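Local coordinates for protein nidogen-1 (Mus musculus, PDB 1GL4) that associates tightly with laminin in basement membranes and binds collagen IV and perlecan, here represented by its G2 beta-barrel and a preceding EGF-like module, at residues G157-E160 / H161-T165; F123-G126 / F127-T130. All coordinates share one frame; numbering follows the deposited sequence.

Contact 1: residues G157-E160 / H161-T165; sequences GIDE and HGHLT. With ZN (zinc ion), chain C.
Asp159 and His161 share a zinc ion at the tip of the loop joining strands 149-156 and 164-171. Asp159 OD2 and His161 ND1 each bind the metal at 2.1 Å, the carboxylate standing almost perpendicular to the imidazole plane. His163 is the third ligand from this chain, but its ND1 lies a long 2.7 Å from the zinc. Its ring carries His161 CB over one face.

The other carboxylate oxygen serves the backbone. Asp159 CG sits between its own backbone N and carbonyl carbon (chi1 70°), which turns OD1 in over the loop. There OD1 accepts from His161 N at 2.7 Å, closing an Asx turn, and from His163 N at 3.1 Å. These two donors come from opposite faces of the carboxylate, so the group is fixed by both its oxygens, one on metal and one on peptide N-H groups. The bound zinc would probably draw charge toward OD2.

The main chain forms a beta hairpin with a type I turn from Asp159 to Gly162 followed by a G1 bulge, at the rim of the GFP-like barrel of the G2 domain. Gly162 N donates to Asp159 O, and the returning chain closes with a nearly straight bond from Asp159 N to His163 O (164°). Gly162, with its positive phi, occupies the bulge. Further down, Thr165 OG1 donates to Gly157 O at 2.9 Å and accepts from Ser156 N.

Carbon contacts flank the hairpin. Glu160 CG rests over the face of the His161 ring in a CH-pi contact, 3.7 Å from the ring centroid. Ile158 CG1 lies alongside Leu164 CD1, while Ile158 CG2 packs on Gly162 CA at 3.5 Å.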
loop_
_atom_site.group_PDB
_atom_site.type_symbol
_atom_site.label_atom_id
_atom_site.label_comp_id
_atom_site.label_asym_id
_atom_site.label_seq_id
_atom_site.Cartn_x
_atom_site.Cartn_y
_atom_site.Cartn_z
ATOM N N GLY A 157 4.778 -12.132 -8.539
ATOM C CA GLY A 157 5.468 -11.345 -9.546
ATOM C C GLY A 157 4.573 -10.576 -10.499
ATOM O O GLY A 157 3.382 -10.375 -10.239
ATOM N N ILE A 158 5.161 -10.135 -11.606
ATOM C CA ILE A 158 4.447 -9.376 -12.629
ATOM C C ILE A 158 3.840 -10.348 -13.638
ATOM O O ILE A 158 4.556 -11.155 -14.235
ATOM C CB ILE A 158 5.409 -8.424 -13.365
ATOM C CG1 ILE A 158 6.112 -7.514 -12.350
ATOM C CG2 ILE A 158 4.639 -7.574 -14.373
ATOM C CD1 ILE A 158 7.237 -6.693 -12.937
ATOM N N ASP A 159 2.525 -10.278 -13.836
ATOM C CA ASP A 159 1.881 -11.191 -14.771
ATOM C C ASP A 159 1.943 -10.736 -16.226
ATOM O O ASP A 159 2.551 -9.714 -16.548
ATOM C CB ASP A 159 0.422 -11.464 -14.364
ATOM C CG ASP A 159 -0.494 -10.261 -14.557
ATOM O OD1 ASP A 159 -0.156 -9.336 -15.328
ATOM O OD2 ASP A 159 -1.581 -10.263 -13.944
ATOM N N GLU A 160 1.305 -11.515 -17.094
ATOM C CA GLU A 160 1.281 -11.261 -18.532
ATOM C C GLU A 160 0.725 -9.898 -18.947
ATOM O O GLU A 160 0.940 -9.460 -20.081
ATOM C CB GLU A 160 0.497 -12.381 -19.228
ATOM C CG GLU A 160 -0.964 -12.485 -18.802
ATOM C CD GLU A 160 -1.544 -13.879 -19.018
ATOM O OE1 GLU A 160 -1.175 -14.798 -18.254
ATOM O OE2 GLU A 160 -2.360 -14.060 -19.952
ATOM N N HIS A 161 0.021 -9.232 -18.035
ATOM C CA HIS A 161 -0.570 -7.927 -18.312
ATOM C C HIS A 161 0.289 -6.778 -17.786
ATOM O O HIS A 161 0.045 -5.617 -18.106
ATOM C CB HIS A 161 -1.964 -7.831 -17.674
ATOM C CG HIS A 161 -2.858 -8.992 -17.990
ATOM N ND1 HIS A 161 -3.389 -9.808 -17.012
ATOM C CD2 HIS A 161 -3.299 -9.487 -19.172
ATOM C CE1 HIS A 161 -4.119 -10.755 -17.580
ATOM N NE2 HIS A 161 -4.080 -10.582 -18.889
ATOM N N GLY A 162 1.290 -7.107 -16.975
ATOM C CA GLY A 162 2.145 -6.082 -16.403
ATOM C C GLY A 162 1.670 -5.703 -15.009
ATOM O O GLY A 162 2.135 -4.723 -14.425
ATOM N N HIS A 163 0.732 -6.483 -14.477
ATOM C CA HIS A 163 0.185 -6.242 -13.141
ATOM C C HIS A 163 1.007 -6.979 -12.090
ATOM O O HIS A 163 1.433 -8.108 -12.324
ATOM C CB HIS A 163 -1.243 -6.792 -13.026
ATOM C CG HIS A 163 -2.226 -6.183 -13.975
ATOM N ND1 HIS A 163 -3.432 -6.780 -14.268
ATOM C CD2 HIS A 163 -2.205 -5.018 -14.666
ATOM C CE1 HIS A 163 -4.112 -6.010 -15.098
ATOM N NE2 HIS A 163 -3.390 -4.935 -15.355
ATOM N N LEU A 164 1.241 -6.351 -10.939
ATOM C CA LEU A 164 1.922 -7.065 -9.859
ATOM C C LEU A 164 0.757 -7.899 -9.317
ATOM O O LEU A 164 -0.405 -7.506 -9.481
ATOM C CB LEU A 164 2.437 -6.106 -8.780
ATOM C CG LEU A 164 3.802 -5.430 -9.001
ATOM C CD1 LEU A 164 4.902 -6.469 -8.896
ATOM C CD2 LEU A 164 3.851 -4.740 -10.354
ATOM N N THR A 165 1.041 -9.032 -8.682
ATOM C CA THR A 165 -0.032 -9.894 -8.190
ATOM C C THR A 165 -0.062 -10.129 -6.682
ATOM O O THR A 165 0.981 -10.173 -6.025
ATOM C CB THR A 165 0.023 -11.260 -8.891
ATOM O OG1 THR A 165 1.334 -11.822 -8.731
ATOM C CG2 THR A 165 -0.282 -11.105 -10.378
HETATM ZN ZN ZN C . -3.195 -9.345 -14.926
#

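Contact 2: residues F123-G126 / F127-T130; sequences FKNG and FSIT
A helix N-cap joins Asn125 to Ser128, at the start of the short helix 126-130 that lies between strands 118-119 and 133-142 of the G2 barrel. Asn125 OD1 accepts from Ser128 N at 3.0 Å, the N-H pointing almost straight at the oxygen (166°) and approaching nearly along the C=O axis. The chi1 of 57° is what folds the amide back over the first turn. Its other end is held too, as Asn125 ND2 donates to Ala117 O.

Only half of a capping box is present. Ser128 OG does not return a bond to Asn125 N; instead both bind Glu119 OE2, and this carboxylate oxygen ties the cap residue to the third residue of the helix. A leucine in place of Asn125 would probably leave Ser128 N without its acceptor and Ala117 O without its donor, fraying the first turn.

Main-chain bonding then starts the helix, with Ile129 N donating to Asn125 O at 3.2 Å. Gly126 O receives two donors from Thr130, its N at 2.9 Å and its OG1 at 3.0 Å, which reach the oxygen from opposite faces of the carbonyl plane. That hydroxyl also bonds Gly132 N, just past the helix end.

Carbon contacts run along one flank of the turn: Lys124 CB meets Ser128 CB at 3.7 Å and Ile129 CG1 at 3.9 Å, and the buried Ile129 continues onto Phe233 and Leu245. Phe127 turns its ring the other way, to meet the ring of Phe116 with their planes at about 25°.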
loop_
_atom_site.group_PDB
_atom_site.type_symbol
_atom_site.label_atom_id
_atom_site.label_comp_id
_atom_site.label_asym_id
_atom_site.label_seq_id
_atom_site.Cartn_x
_atom_site.Cartn_y
_atom_site.Cartn_z
ATOM N N PHE A 123 19.888 0.903 1.775
ATOM C CA PHE A 123 18.819 -0.010 2.172
ATOM C C PHE A 123 17.835 -0.273 1.035
ATOM O O PHE A 123 17.542 0.620 0.241
ATOM C CB PHE A 123 18.096 0.543 3.403
ATOM C CG PHE A 123 18.991 0.675 4.602
ATOM C CD1 PHE A 123 19.939 1.690 4.669
ATOM C CD2 PHE A 123 18.950 -0.268 5.623
ATOM C CE1 PHE A 123 20.843 1.760 5.730
ATOM C CE2 PHE A 123 19.848 -0.210 6.691
ATOM C CZ PHE A 123 20.798 0.807 6.740
ATOM N N LYS A 124 17.326 -1.502 0.966
ATOM C CA LYS A 124 16.400 -1.901 -0.094
ATOM C C LYS A 124 14.968 -2.116 0.401
ATOM O O LYS A 124 14.764 -2.600 1.517
ATOM C CB LYS A 124 16.897 -3.199 -0.740
ATOM C CG LYS A 124 18.332 -3.137 -1.227
ATOM C CD LYS A 124 18.713 -4.392 -1.978
ATOM C CE LYS A 124 20.011 -4.183 -2.750
ATOM N NZ LYS A 124 20.257 -5.301 -3.694
ATOM N N ASN A 125 13.982 -1.763 -0.425
ATOM C CA ASN A 125 12.582 -1.970 -0.042
ATOM C C ASN A 125 12.178 -3.401 -0.385
ATOM O O ASN A 125 12.980 -4.158 -0.930
ATOM C CB ASN A 125 11.635 -0.970 -0.739
ATOM C CG ASN A 125 11.733 -1.005 -2.258
ATOM O OD1 ASN A 125 12.041 -2.039 -2.854
ATOM N ND2 ASN A 125 11.443 0.137 -2.895
ATOM N N GLY A 126 10.940 -3.768 -0.067
ATOM C CA GLY A 126 10.470 -5.118 -0.323
ATOM C C GLY A 126 10.584 -5.637 -1.748
ATOM O O GLY A 126 10.903 -6.815 -1.963
ATOM N N PHE A 127 10.315 -4.780 -2.728
ATOM C CA PHE A 127 10.390 -5.206 -4.120
ATOM C C PHE A 127 11.821 -5.482 -4.556
ATOM O O PHE A 127 12.078 -6.450 -5.271
ATOM C CB PHE A 127 9.775 -4.167 -5.059
ATOM C CG PHE A 127 9.583 -4.683 -6.455
ATOM C CD1 PHE A 127 8.602 -5.637 -6.722
ATOM C CD2 PHE A 127 10.422 -4.274 -7.486
ATOM C CE1 PHE A 127 8.461 -6.180 -7.998
ATOM C CE2 PHE A 127 10.294 -4.811 -8.769
ATOM C CZ PHE A 127 9.312 -5.765 -9.025
ATOM N N SER A 128 12.756 -4.637 -4.131
ATOM C CA SER A 128 14.156 -4.842 -4.486
ATOM C C SER A 128 14.646 -6.186 -3.952
ATOM O O SER A 128 15.379 -6.902 -4.633
ATOM C CB SER A 128 15.027 -3.707 -3.933
ATOM O OG SER A 128 14.828 -2.496 -4.664
ATOM N N ILE A 129 14.220 -6.541 -2.742
ATOM C CA ILE A 129 14.632 -7.807 -2.130
ATOM C C ILE A 129 13.948 -9.063 -2.691
ATOM O O ILE A 129 14.614 -10.069 -2.940
ATOM C CB ILE A 129 14.385 -7.780 -0.600
ATOM C CG1 ILE A 129 15.260 -6.703 0.049
ATOM C CG2 ILE A 129 14.680 -9.157 0.013
ATOM C CD1 ILE A 129 14.880 -6.403 1.491
ATOM N N THR A 130 12.631 -9.008 -2.897
ATOM C CA THR A 130 11.874 -10.176 -3.368
ATOM C C THR A 130 11.380 -10.188 -4.816
ATOM O O THR A 130 10.965 -11.238 -5.318
ATOM C CB THR A 130 10.614 -10.399 -2.508
ATOM O OG1 THR A 130 9.647 -9.392 -2.829
ATOM C CG2 THR A 130 10.944 -10.302 -1.017
#

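In the fold
Contact 2 precedes contact 1 along the chain, with strands 133-142 and 149-156 between them, and their centres lie about 17 Å apart. They nevertheless touch: Leu164 CD1, at the base of the zinc hairpin, packs on Phe127 CE1 of the helix at 3.7 Å. Gly132 provides a second tie, bonding through its backbone to Gly157 and through its N to Thr130 OG1. Only contact 1 holds the metal, and the Phe127 side chain stays about 14 Å from the zinc. Contact 1 is also the one near the perlecan-binding residues, the His163 side chain being about 7 Å from that of His77 and about 10 Å from that of Tyr79.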